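Local coordinates for protein GCN5-related N-acetyltransferase (Streptococcus suis, PDB 3G3S) that probably transfers an acetyl group from acetyl-coenzyme A to an amine, as GCN5-related N-acetyltransferases do, though its own substrate is not established, at residues E122-K127 with C163-K168; V171-S176 with V189-D194; K115-L120 with A205-L210; I129-Y134 with I151-F156. All blocks are in the same frame, centred on the assembly; numbering follows the deposited sequence. Where two conformers were deposited one is given.

Contact 1: E122-K127 with C163-K168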
# COMPACT_ATOMS: atom_id res chain seq x y z
N GLU A 122 -37.72 2.52 -17.22
CA GLU A 122 -38.39 1.93 -16.02
C GLU A 122 -38.45 0.40 -16.06
O GLU A 122 -38.54 -0.24 -15.00
CB GLU A 122 -39.80 2.52 -15.82
N SER A 123 -38.42 -0.15 -17.28
CA SER A 123 -38.40 -1.60 -17.52
C SER A 123 -37.17 -2.28 -16.91
O SER A 123 -37.22 -3.45 -16.51
CB SER A 123 -38.42 -1.85 -19.03
OG SER A 123 -38.34 -3.23 -19.31
N PHE A 124 -36.07 -1.53 -16.86
CA PHE A 124 -34.81 -2.02 -16.31
C PHE A 124 -34.67 -1.61 -14.85
O PHE A 124 -35.23 -0.61 -14.40
CB PHE A 124 -33.67 -1.50 -17.16
CG PHE A 124 -33.73 -1.97 -18.57
CD1 PHE A 124 -33.12 -3.15 -18.94
CD2 PHE A 124 -34.45 -1.28 -19.51
CE1 PHE A 124 -33.20 -3.61 -20.23
CE2 PHE A 124 -34.53 -1.74 -20.82
CZ PHE A 124 -33.90 -2.91 -21.17
N ASP A 125 -33.96 -2.44 -14.10
CA ASP A 125 -33.71 -2.22 -12.70
C ASP A 125 -32.22 -2.29 -12.51
O ASP A 125 -31.61 -3.32 -12.82
CB ASP A 125 -34.37 -3.32 -11.85
CG ASP A 125 -35.80 -2.98 -11.45
OD1 ASP A 125 -35.97 -2.16 -10.53
OD2 ASP A 125 -36.73 -3.58 -12.02
N MSE A 126 -31.63 -1.21 -12.00
CA MSE A 126 -30.21 -1.17 -11.73
C MSE A 126 -30.01 -1.39 -10.25
O MSE A 126 -30.70 -0.80 -9.45
CB MSE A 126 -29.58 0.14 -12.13
CG MSE A 126 -28.08 0.12 -11.86
SE MSE A 126 -27.26 0.93 -13.23
CE MSE A 126 -28.11 2.76 -13.12
N LYS A 127 -29.02 -2.22 -9.92
CA LYS A 127 -28.77 -2.61 -8.56
C LYS A 127 -27.30 -2.80 -8.30
O LYS A 127 -26.59 -3.24 -9.19
CB LYS A 127 -29.41 -3.99 -8.33
CG LYS A 127 -30.92 -4.03 -8.26
CD LYS A 127 -31.40 -5.45 -7.91
CE LYS A 127 -32.65 -5.39 -7.05
NZ LYS A 127 -33.25 -6.72 -6.76
N CYS A 163 -22.18 -2.89 -10.13
CA CYS A 163 -23.62 -2.84 -10.29
C CYS A 163 -24.06 -3.47 -11.61
O CYS A 163 -23.31 -3.55 -12.59
CB CYS A 163 -24.12 -1.41 -10.14
SG CYS A 163 -23.70 -0.40 -11.42
N VAL A 164 -25.31 -3.94 -11.61
CA VAL A 164 -25.91 -4.65 -12.70
C VAL A 164 -27.28 -4.11 -13.06
O VAL A 164 -27.92 -3.47 -12.24
CB VAL A 164 -26.06 -6.15 -12.34
CG1 VAL A 164 -24.72 -6.76 -12.20
CG2 VAL A 164 -26.85 -6.33 -11.05
N ILE A 165 -27.68 -4.37 -14.29
CA ILE A 165 -28.98 -3.99 -14.80
C ILE A 165 -29.76 -5.30 -15.01
O ILE A 165 -29.23 -6.28 -15.56
CB ILE A 165 -28.87 -3.16 -16.09
CG1 ILE A 165 -28.50 -1.71 -15.75
CG2 ILE A 165 -30.21 -3.17 -16.85
CD1 ILE A 165 -28.05 -0.89 -16.95
N LEU A 166 -30.98 -5.34 -14.50
CA LEU A 166 -31.83 -6.51 -14.64
C LEU A 166 -33.00 -6.22 -15.57
O LEU A 166 -33.48 -5.09 -15.64
CB LEU A 166 -32.38 -6.95 -13.29
CG LEU A 166 -31.57 -7.74 -12.26
CD1 LEU A 166 -30.22 -7.13 -12.04
CD2 LEU A 166 -32.37 -7.78 -10.99
N HIS A 167 -33.47 -7.23 -16.28
CA HIS A 167 -34.65 -7.07 -17.12
C HIS A 167 -35.37 -8.39 -17.11
O HIS A 167 -34.74 -9.42 -17.33
CB HIS A 167 -34.25 -6.70 -18.51
CG HIS A 167 -35.40 -6.36 -19.40
ND1 HIS A 167 -35.76 -7.14 -20.47
CD2 HIS A 167 -36.26 -5.33 -19.36
CE1 HIS A 167 -36.80 -6.58 -21.07
NE2 HIS A 167 -37.13 -5.49 -20.42
N LYS A 168 -36.66 -8.39 -16.83
CA LYS A 168 -37.44 -9.64 -16.73
C LYS A 168 -36.78 -10.61 -15.75
O LYS A 168 -36.78 -11.82 -15.97
CB LYS A 168 -37.60 -10.33 -18.09
CG LYS A 168 -38.19 -9.46 -19.20
CD LYS A 168 -39.54 -8.89 -18.82
CE LYS A 168 -40.34 -8.47 -20.05
NZ LYS A 168 -40.84 -9.65 -20.86
O HOH W 1 -38.19 -6.09 -16.52

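Contact 2: V171-S176 with V189-D194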
# COMPACT_ATOMS: atom_id res chain seq x y z
N VAL A 171 -30.03 -10.71 -15.21
CA VAL A 171 -28.94 -9.77 -15.31
C VAL A 171 -28.63 -9.71 -16.79
O VAL A 171 -28.35 -10.74 -17.41
CB VAL A 171 -27.70 -10.23 -14.52
CG1 VAL A 171 -26.49 -9.34 -14.87
CG2 VAL A 171 -28.02 -10.21 -13.03
N VAL A 172 -28.71 -8.50 -17.35
CA VAL A 172 -28.45 -8.28 -18.77
C VAL A 172 -27.27 -7.34 -19.06
O VAL A 172 -26.84 -7.24 -20.20
CB VAL A 172 -29.72 -7.80 -19.49
CG1 VAL A 172 -30.84 -8.84 -19.33
CG2 VAL A 172 -30.17 -6.44 -18.97
N SER A 173 -26.76 -6.64 -18.04
CA SER A 173 -25.62 -5.76 -18.22
C SER A 173 -25.05 -5.45 -16.85
O SER A 173 -25.73 -5.63 -15.82
CB SER A 173 -26.01 -4.45 -18.95
OG SER A 173 -24.84 -3.71 -19.25
N GLY A 174 -23.79 -5.01 -16.82
CA GLY A 174 -23.13 -4.71 -15.56
C GLY A 174 -21.81 -3.99 -15.75
O GLY A 174 -21.15 -4.08 -16.83
N ALA A 175 -21.47 -3.22 -14.72
CA ALA A 175 -20.21 -2.47 -14.66
C ALA A 175 -19.66 -2.77 -13.29
O ALA A 175 -20.33 -2.51 -12.29
CB ALA A 175 -20.42 -1.00 -14.84
N SER A 176 -18.46 -3.33 -13.22
CA SER A 176 -17.92 -3.76 -11.93
C SER A 176 -16.41 -3.70 -11.88
O SER A 176 -15.75 -3.40 -12.87
CB SER A 176 -18.40 -5.20 -11.62
OG SER A 176 -17.96 -5.67 -10.36
N VAL A 189 -16.91 -3.63 -17.97
CA VAL A 189 -18.28 -3.43 -18.38
C VAL A 189 -18.64 -4.55 -19.35
O VAL A 189 -17.86 -4.87 -20.27
CB VAL A 189 -18.49 -2.06 -19.05
CG1 VAL A 189 -19.93 -1.90 -19.41
CG2 VAL A 189 -18.04 -0.93 -18.13
N ASP A 190 -19.84 -5.12 -19.18
CA ASP A 190 -20.32 -6.19 -20.05
C ASP A 190 -21.84 -6.08 -20.26
O ASP A 190 -22.57 -5.72 -19.33
CB ASP A 190 -20.04 -7.54 -19.40
CG ASP A 190 -18.55 -7.90 -19.38
OD1 ASP A 190 -17.98 -8.07 -20.47
OD2 ASP A 190 -17.98 -8.10 -18.27
N THR A 191 -22.31 -6.39 -21.47
CA THR A 191 -23.72 -6.45 -21.78
C THR A 191 -24.04 -7.73 -22.51
O THR A 191 -23.31 -8.13 -23.40
CB THR A 191 -24.13 -5.27 -22.61
OG1 THR A 191 -23.82 -4.08 -21.88
CG2 THR A 191 -25.64 -5.30 -22.94
N ARG A 192 -25.14 -8.38 -22.14
CA ARG A 192 -25.49 -9.63 -22.77
C ARG A 192 -25.82 -9.36 -24.25
O ARG A 192 -26.41 -8.34 -24.59
CB ARG A 192 -26.62 -10.30 -21.99
CG ARG A 192 -26.62 -11.77 -22.20
CD ARG A 192 -27.65 -12.42 -21.36
NE ARG A 192 -29.02 -12.13 -21.78
CZ ARG A 192 -30.09 -12.54 -21.11
NH1 ARG A 192 -29.95 -13.16 -19.96
NH2 ARG A 192 -31.32 -12.25 -21.55
N GLU A 193 -25.39 -10.25 -25.14
CA GLU A 193 -25.49 -10.02 -26.61
C GLU A 193 -26.84 -9.53 -27.08
O GLU A 193 -26.95 -8.55 -27.83
CB GLU A 193 -25.11 -11.30 -27.37
N ASP A 194 -27.89 -10.18 -26.57
CA ASP A 194 -29.26 -9.84 -26.95
C ASP A 194 -29.74 -8.49 -26.43
O ASP A 194 -30.79 -8.03 -26.86
CB ASP A 194 -30.24 -10.96 -26.54
CG ASP A 194 -30.21 -11.29 -25.07
OD1 ASP A 194 -29.15 -11.17 -24.41
OD2 ASP A 194 -31.27 -11.73 -24.57
O HOH W 2 -27.58 -13.22 -17.90

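Contact 3: K115-L120 with A205-L210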
# COMPACT_ATOMS: atom_id res chain seq x y z
N LYS A 115 -27.41 12.01 -15.32
CA LYS A 115 -28.42 11.96 -16.38
C LYS A 115 -28.44 10.61 -17.10
O LYS A 115 -29.51 10.09 -17.39
CB LYS A 115 -28.23 13.06 -17.42
CG LYS A 115 -29.32 13.07 -18.50
N LEU A 116 -27.27 10.06 -17.38
CA LEU A 116 -27.17 8.75 -18.03
C LEU A 116 -27.80 7.69 -17.14
O LEU A 116 -28.50 6.80 -17.64
CB LEU A 116 -25.70 8.40 -18.31
CG LEU A 116 -24.93 9.29 -19.28
CD1 LEU A 116 -23.46 8.88 -19.38
CD2 LEU A 116 -25.58 9.31 -20.68
N VAL A 117 -27.57 7.77 -15.84
CA VAL A 117 -28.17 6.83 -14.90
C VAL A 117 -29.69 6.99 -14.92
O VAL A 117 -30.43 6.02 -15.08
CB VAL A 117 -27.61 7.00 -13.47
CG1 VAL A 117 -28.42 6.23 -12.45
CG2 VAL A 117 -26.12 6.58 -13.44
N ASP A 118 -30.14 8.24 -14.83
CA ASP A 118 -31.56 8.59 -14.84
C ASP A 118 -32.28 8.15 -16.11
O ASP A 118 -33.44 7.72 -16.06
CB ASP A 118 -31.72 10.11 -14.64
CG ASP A 118 -31.33 10.58 -13.23
OD1 ASP A 118 -31.23 9.75 -12.30
OD2 ASP A 118 -31.12 11.79 -13.05
N ASP A 119 -31.59 8.19 -17.25
CA ASP A 119 -32.17 7.79 -18.53
C ASP A 119 -32.41 6.28 -18.71
O ASP A 119 -32.87 5.85 -19.78
CB ASP A 119 -31.30 8.29 -19.70
CG ASP A 119 -31.27 9.80 -19.83
OD1 ASP A 119 -32.11 10.51 -19.19
OD2 ASP A 119 -30.40 10.26 -20.59
N LEU A 120 -32.08 5.48 -17.70
CA LEU A 120 -32.35 4.05 -17.77
C LEU A 120 -33.87 3.87 -17.75
O LEU A 120 -34.53 4.35 -16.81
CB LEU A 120 -31.73 3.32 -16.58
CG LEU A 120 -31.79 1.81 -16.68
CD1 LEU A 120 -30.82 1.31 -17.76
CD2 LEU A 120 -31.49 1.16 -15.35
N ALA A 205 -22.09 1.98 -16.18
CA ALA A 205 -20.76 2.55 -16.06
C ALA A 205 -20.90 3.89 -15.35
O ALA A 205 -20.17 4.16 -14.41
CB ALA A 205 -20.14 2.74 -17.40
N ALA A 206 -21.88 4.68 -15.77
CA ALA A 206 -22.08 5.98 -15.13
C ALA A 206 -22.33 5.81 -13.64
O ALA A 206 -21.71 6.48 -12.83
CB ALA A 206 -23.23 6.78 -15.81
N GLN A 207 -23.21 4.88 -13.29
CA GLN A 207 -23.54 4.62 -11.88
C GLN A 207 -22.34 4.17 -11.08
O GLN A 207 -22.13 4.62 -9.96
CB GLN A 207 -24.60 3.53 -11.80
CG GLN A 207 -25.10 3.10 -10.40
CD GLN A 207 -26.04 4.10 -9.79
OE1 GLN A 207 -25.64 5.20 -9.42
NE2 GLN A 207 -27.30 3.72 -9.65
N LEU A 208 -21.57 3.24 -11.64
CA LEU A 208 -20.37 2.75 -10.96
C LEU A 208 -19.38 3.89 -10.69
O LEU A 208 -18.86 4.00 -9.58
CB LEU A 208 -19.70 1.65 -11.79
CG LEU A 208 -18.41 1.05 -11.21
CD1 LEU A 208 -18.65 0.53 -9.81
CD2 LEU A 208 -17.85 -0.04 -12.12
N ILE A 209 -19.12 4.72 -11.71
CA ILE A 209 -18.21 5.87 -11.61
C ILE A 209 -18.70 6.73 -10.45
O ILE A 209 -17.95 7.04 -9.54
CB ILE A 209 -18.15 6.67 -12.93
CG1 ILE A 209 -17.42 5.85 -14.00
CG2 ILE A 209 -17.45 8.07 -12.72
CD1 ILE A 209 -17.51 6.37 -15.44
N LEU A 210 -19.98 7.08 -10.47
CA LEU A 210 -20.57 7.89 -9.39
C LEU A 210 -20.42 7.25 -8.01
O LEU A 210 -20.11 7.93 -7.02
CB LEU A 210 -22.05 8.17 -9.68
CG LEU A 210 -22.34 9.19 -10.77
CD1 LEU A 210 -23.82 9.15 -11.14
CD2 LEU A 210 -21.94 10.61 -10.32

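Contact 4: I129-Y134 with I151-F156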
# COMPACT_ATOMS: atom_id res chain seq x y z
N ILE A 129 -24.19 -4.84 -6.89
CA ILE A 129 -23.95 -6.26 -6.77
C ILE A 129 -23.82 -6.59 -5.30
O ILE A 129 -23.02 -5.98 -4.61
CB ILE A 129 -22.66 -6.70 -7.51
CG1 ILE A 129 -22.81 -6.51 -9.03
CG2 ILE A 129 -22.32 -8.15 -7.19
CD1 ILE A 129 -21.47 -6.58 -9.81
N ASP A 130 -24.65 -7.53 -4.84
CA ASP A 130 -24.65 -8.01 -3.46
C ASP A 130 -24.28 -9.50 -3.50
O ASP A 130 -23.90 -10.00 -4.53
CB ASP A 130 -26.02 -7.75 -2.78
CG ASP A 130 -27.18 -8.40 -3.53
OD1 ASP A 130 -26.93 -9.17 -4.48
OD2 ASP A 130 -28.35 -8.12 -3.19
N ARG A 131 -24.42 -10.18 -2.38
CA ARG A 131 -24.04 -11.58 -2.27
C ARG A 131 -24.75 -12.49 -3.28
O ARG A 131 -24.12 -13.37 -3.87
CB ARG A 131 -24.33 -12.01 -0.82
CG ARG A 131 -23.98 -13.43 -0.43
CD ARG A 131 -24.19 -13.63 1.09
NE ARG A 131 -23.32 -12.73 1.87
CZ ARG A 131 -22.07 -13.00 2.26
NH1 ARG A 131 -21.51 -14.17 1.98
NH2 ARG A 131 -21.38 -12.08 2.94
N ASN A 132 -26.04 -12.26 -3.51
CA ASN A 132 -26.80 -13.10 -4.45
C ASN A 132 -26.49 -12.79 -5.91
O ASN A 132 -26.38 -13.71 -6.72
CB ASN A 132 -28.31 -13.01 -4.17
CG ASN A 132 -28.72 -13.80 -2.93
OD1 ASN A 132 -27.88 -14.31 -2.19
ND2 ASN A 132 -30.03 -13.91 -2.72
N LEU A 133 -26.34 -11.52 -6.26
CA LEU A 133 -25.98 -11.13 -7.62
C LEU A 133 -24.56 -11.54 -7.96
O LEU A 133 -24.30 -11.87 -9.11
CB LEU A 133 -26.19 -9.65 -7.83
CG LEU A 133 -27.68 -9.31 -7.85
CD1 LEU A 133 -27.89 -7.82 -7.82
CD2 LEU A 133 -28.33 -9.92 -9.07
N TYR A 134 -23.67 -11.52 -6.98
CA TYR A 134 -22.32 -12.06 -7.17
C TYR A 134 -22.45 -13.46 -7.80
O TYR A 134 -21.89 -13.74 -8.87
CB TYR A 134 -21.58 -12.12 -5.83
CG TYR A 134 -20.26 -12.89 -5.84
CD1 TYR A 134 -20.24 -14.25 -5.59
CD2 TYR A 134 -19.04 -12.24 -6.08
CE1 TYR A 134 -19.06 -14.96 -5.59
CE2 TYR A 134 -17.85 -12.96 -6.10
CZ TYR A 134 -17.87 -14.31 -5.84
OH TYR A 134 -16.72 -15.06 -5.85
N ILE A 151 -11.33 -13.75 -4.90
CA ILE A 151 -11.21 -15.12 -4.38
C ILE A 151 -12.55 -15.72 -4.00
O ILE A 151 -12.74 -16.90 -4.15
CB ILE A 151 -10.26 -15.22 -3.15
CG1 ILE A 151 -8.84 -14.73 -3.49
CG2 ILE A 151 -10.26 -16.65 -2.64
CD1 ILE A 151 -8.24 -15.22 -4.85
N ASP A 152 -13.45 -14.89 -3.48
CA ASP A 152 -14.79 -15.33 -3.09
C ASP A 152 -15.66 -14.10 -2.90
O ASP A 152 -15.17 -12.98 -3.02
CB ASP A 152 -14.75 -16.16 -1.81
CG ASP A 152 -14.08 -15.45 -0.65
OD1 ASP A 152 -13.93 -14.21 -0.66
OD2 ASP A 152 -13.71 -16.16 0.31
N VAL A 153 -16.93 -14.32 -2.59
CA VAL A 153 -17.90 -13.23 -2.37
C VAL A 153 -17.47 -12.24 -1.28
O VAL A 153 -17.70 -11.03 -1.36
CB VAL A 153 -19.31 -13.83 -2.08
CG1 VAL A 153 -19.29 -14.66 -0.81
CG2 VAL A 153 -20.37 -12.74 -2.02
N GLU A 154 -16.83 -12.78 -0.25
CA GLU A 154 -16.37 -12.01 0.88
C GLU A 154 -15.32 -11.00 0.44
O GLU A 154 -15.40 -9.82 0.76
CB GLU A 154 -15.77 -12.96 1.94
CG GLU A 154 -16.67 -14.18 2.33
CD GLU A 154 -17.95 -13.76 2.98
OE1 GLU A 154 -18.09 -12.55 3.27
OE2 GLU A 154 -18.79 -14.64 3.25
N GLN A 155 -14.33 -11.47 -0.31
CA GLN A 155 -13.32 -10.57 -0.86
C GLN A 155 -13.97 -9.57 -1.84
O GLN A 155 -13.68 -8.36 -1.78
CB GLN A 155 -12.22 -11.36 -1.54
CG GLN A 155 -10.96 -10.54 -1.72
CD GLN A 155 -9.91 -11.22 -2.57
OE1 GLN A 155 -10.19 -11.71 -3.67
NE2 GLN A 155 -8.68 -11.17 -2.10
N PHE A 156 -14.87 -10.03 -2.71
CA PHE A 156 -15.50 -9.10 -3.64
C PHE A 156 -16.24 -8.02 -2.89
O PHE A 156 -16.08 -6.85 -3.20
CB PHE A 156 -16.47 -9.77 -4.60
CG PHE A 156 -17.16 -8.78 -5.48
CD1 PHE A 156 -16.51 -8.28 -6.60
CD2 PHE A 156 -18.43 -8.30 -5.17
CE1 PHE A 156 -17.09 -7.33 -7.41
CE2 PHE A 156 -19.04 -7.35 -5.98
CZ PHE A 156 -18.35 -6.84 -7.09

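Contact 1: E122-K127 with C163-K168
Strands 125-127 and 163-167 run antiparallel, their axes 4.6 Å apart at closest approach and 155° between directions. Asp125 with Leu166 and Lys127 with Val164 are hydrogen-bonded pairs, each closed by two N-H to O=C bonds; Met126 and Ile165 form the non-hydrogen-bonded pair between them. The shortest of the four bonds, Leu166 N to Asp125 O, is 2.7 Å. Beyond the paired residues a water takes over, accepting from Lys168 N and donating to Ser123 O.

On the face carrying Met126 and Ile165, the selenium of Met126, present as selenomethionine, rests 3.9 Å from Ile165 CG1, while Ile165 CG2 meets Phe124 CD1 at 3.6 Å. The Phe124 ring lies in an offset stack on the imidazole of His167, with centroids 4.5 Å apart and planes at 23°. A chi1 of -173° places the His167 ring there; its weak NE2 bond to Ser123 OG, for one of two serine conformers, is doubtful, and the firmer partner is Tyr195 OH, bonded to ND1.

Strand 125-128 is an edge strand within this chain. Helix 200-214 covers Phe124 and Met126, helix 131-139 packs on Lys127 and Val164 across the sheet, and strand 170-181 flanks 162-167.

Contact 2: V171-S176 with V189-D194
Gly174 and Asp190 trade two backbone bonds toward the open end of an antiparallel beta hairpin, formed by strands 170-181 and 184-191 within the acetyltransferase sheet. Both bonds, Gly174 N to Asp190 O and Asp190 N to Gly174 O, measure 2.9 Å. Farther along, Arg192 N gives an almost straight bond to Val172 O, at 177°. Val172 and Ser173 both face Ile165 of the adjoining strand, a classic beta bulge.

The flanking pairs, Ser173 with Thr191 and Ala175 with Val189, are non-hydrogen-bonded in the backbone sense. In the first, the side chains add a bond of their own: Ser173 OG and Thr191 OG1 meet at 2.8 Å, and either may donate. Both residues are buried, against helix 200-214. In the second pair, Ala175 CB simply touches Val189 CG2.

The guanidinium of Arg192 is shared among several acceptors. Its chain, bent at chi3 (69°), lets NE and NH2 grip the carboxylate of Asp194 side-on in a salt bridge, one nitrogen to each oxygen, with both oxygens using their syn lone pairs. NH1 turns instead to Gln170 OE1 and to a water that also donates to Val171 O. Over the centre of one guanidinium face sits a methyl group, Val172 CG1, 4.1 Å from Arg192 NH2.

Contact 3: K115-L120 with A205-L210
Val117 sets its CG2 methyl against the backbone of helix 200-214, reaching Gln207 N at 3.4 Å and Ala206 CB at 3.7 Å. With CG2 anti to the carbonyl carbon and CG1 anti to the backbone N (chi1 168°), the two methyls divide the work. CG2 fits among Ala206, Gln207 and Leu210, whose CD1 lies 4.1 Å away; CG1 meets the far end of the Gln207 side chain, 3.9 Å from NE2. The glutamine is folded at chi2 (76°), which brings its amide end to Val117 CG1, the two side chains crossing at about a right angle.

One residue earlier, Leu116 brings CB to 3.9 Å from Ala206 CB. The small alanine side chain thus receives both Leu116 and Val117, consistent with the close approach here, with Val117 CA and Gln207 CA 6.0 Å apart. No hydrogen bond crosses this contact: two helices meet near the surface by van der Waals contact over a small area.

Neighbouring elements extend the same patch. Leu235 of helix 226-235 touches Leu116 and Ala206, residues of the preceding turns of helix 110-118 pack on Leu210, and Met126 of strand 125-128 lies against both Val117 and Gln207.

Contact 4: I129-Y134 with I151-F156
Segments 129-134 and 151-156 meet at the first turns of two helices, 131-139 and 153-159, with Arg131 CA and Val153 CA 6.4 Å apart. Each helix starts from an aspartate N-cap: Asp130 OD1 accepts from Leu133 N, and Asp152 OD1 from Gln155 N.

Between these turns the ring of Tyr134 lies flat against Val153. The CA of Val153 stands over the middle of the ring, 3.7 Å from its centroid, a CH-pi contact, while Val153 CB approaches CD1 and CE1. With CG anti to the backbone N (chi1 170°), the tyrosine reaches across to the other helix start, where its OH comes 3.3 Å from Asp152 C. Phe156 passes Tyr134 in the opposite sense, its CB 3.8 Å from Tyr134 CE2 and the ring planes inclined at 44°. Beyond it, Ile129 CG2 presses on Phe156 CE2 at 3.6 Å. Ser176 of strand 170-181 touches both Ile129 and Phe156.

At the exposed side Arg131 forms a salt bridge with Glu154. Its NH1 reaches OE2 at 3.0 Å, and a weaker bond joins NH2 to OE1. The carboxylate lies at the guanidinium edge, yet NH1 comes to OE2 from well above the carboxylate plane, the two planes being 47° apart. Val153 connects the two regions, since its CG1 lies 3.6 Å from Arg131 NH1. The chemistry is therefore graded: largely buried aromatic and aliphatic groups lie inside, and an ion pair, probably weakened by solvent, closes the outer side.

In the fold
Contacts 1 and 2 belong to one sheet and share a boundary, since strands 162-167 and 170-181 are neighbours in it; contact 2 is the buried member, while contact 1, at an outermost strand, is only partly buried. Contacts 3 and 4, both helix pairings, are respectively a surface contact and a partly buried one, their nearest atoms about 8 Å apart. Contact 3 adjoins contact 1 through Met126, and contact 4 reaches it through Ile129 and Leu133 packed on Val164. Chemistry follows place: backbone bonds dominate in the sheet, van der Waals contact without hydrogen bonds joins 115-120 to 205-210, and contact 4 adds a surface salt bridge to an aromatic interior.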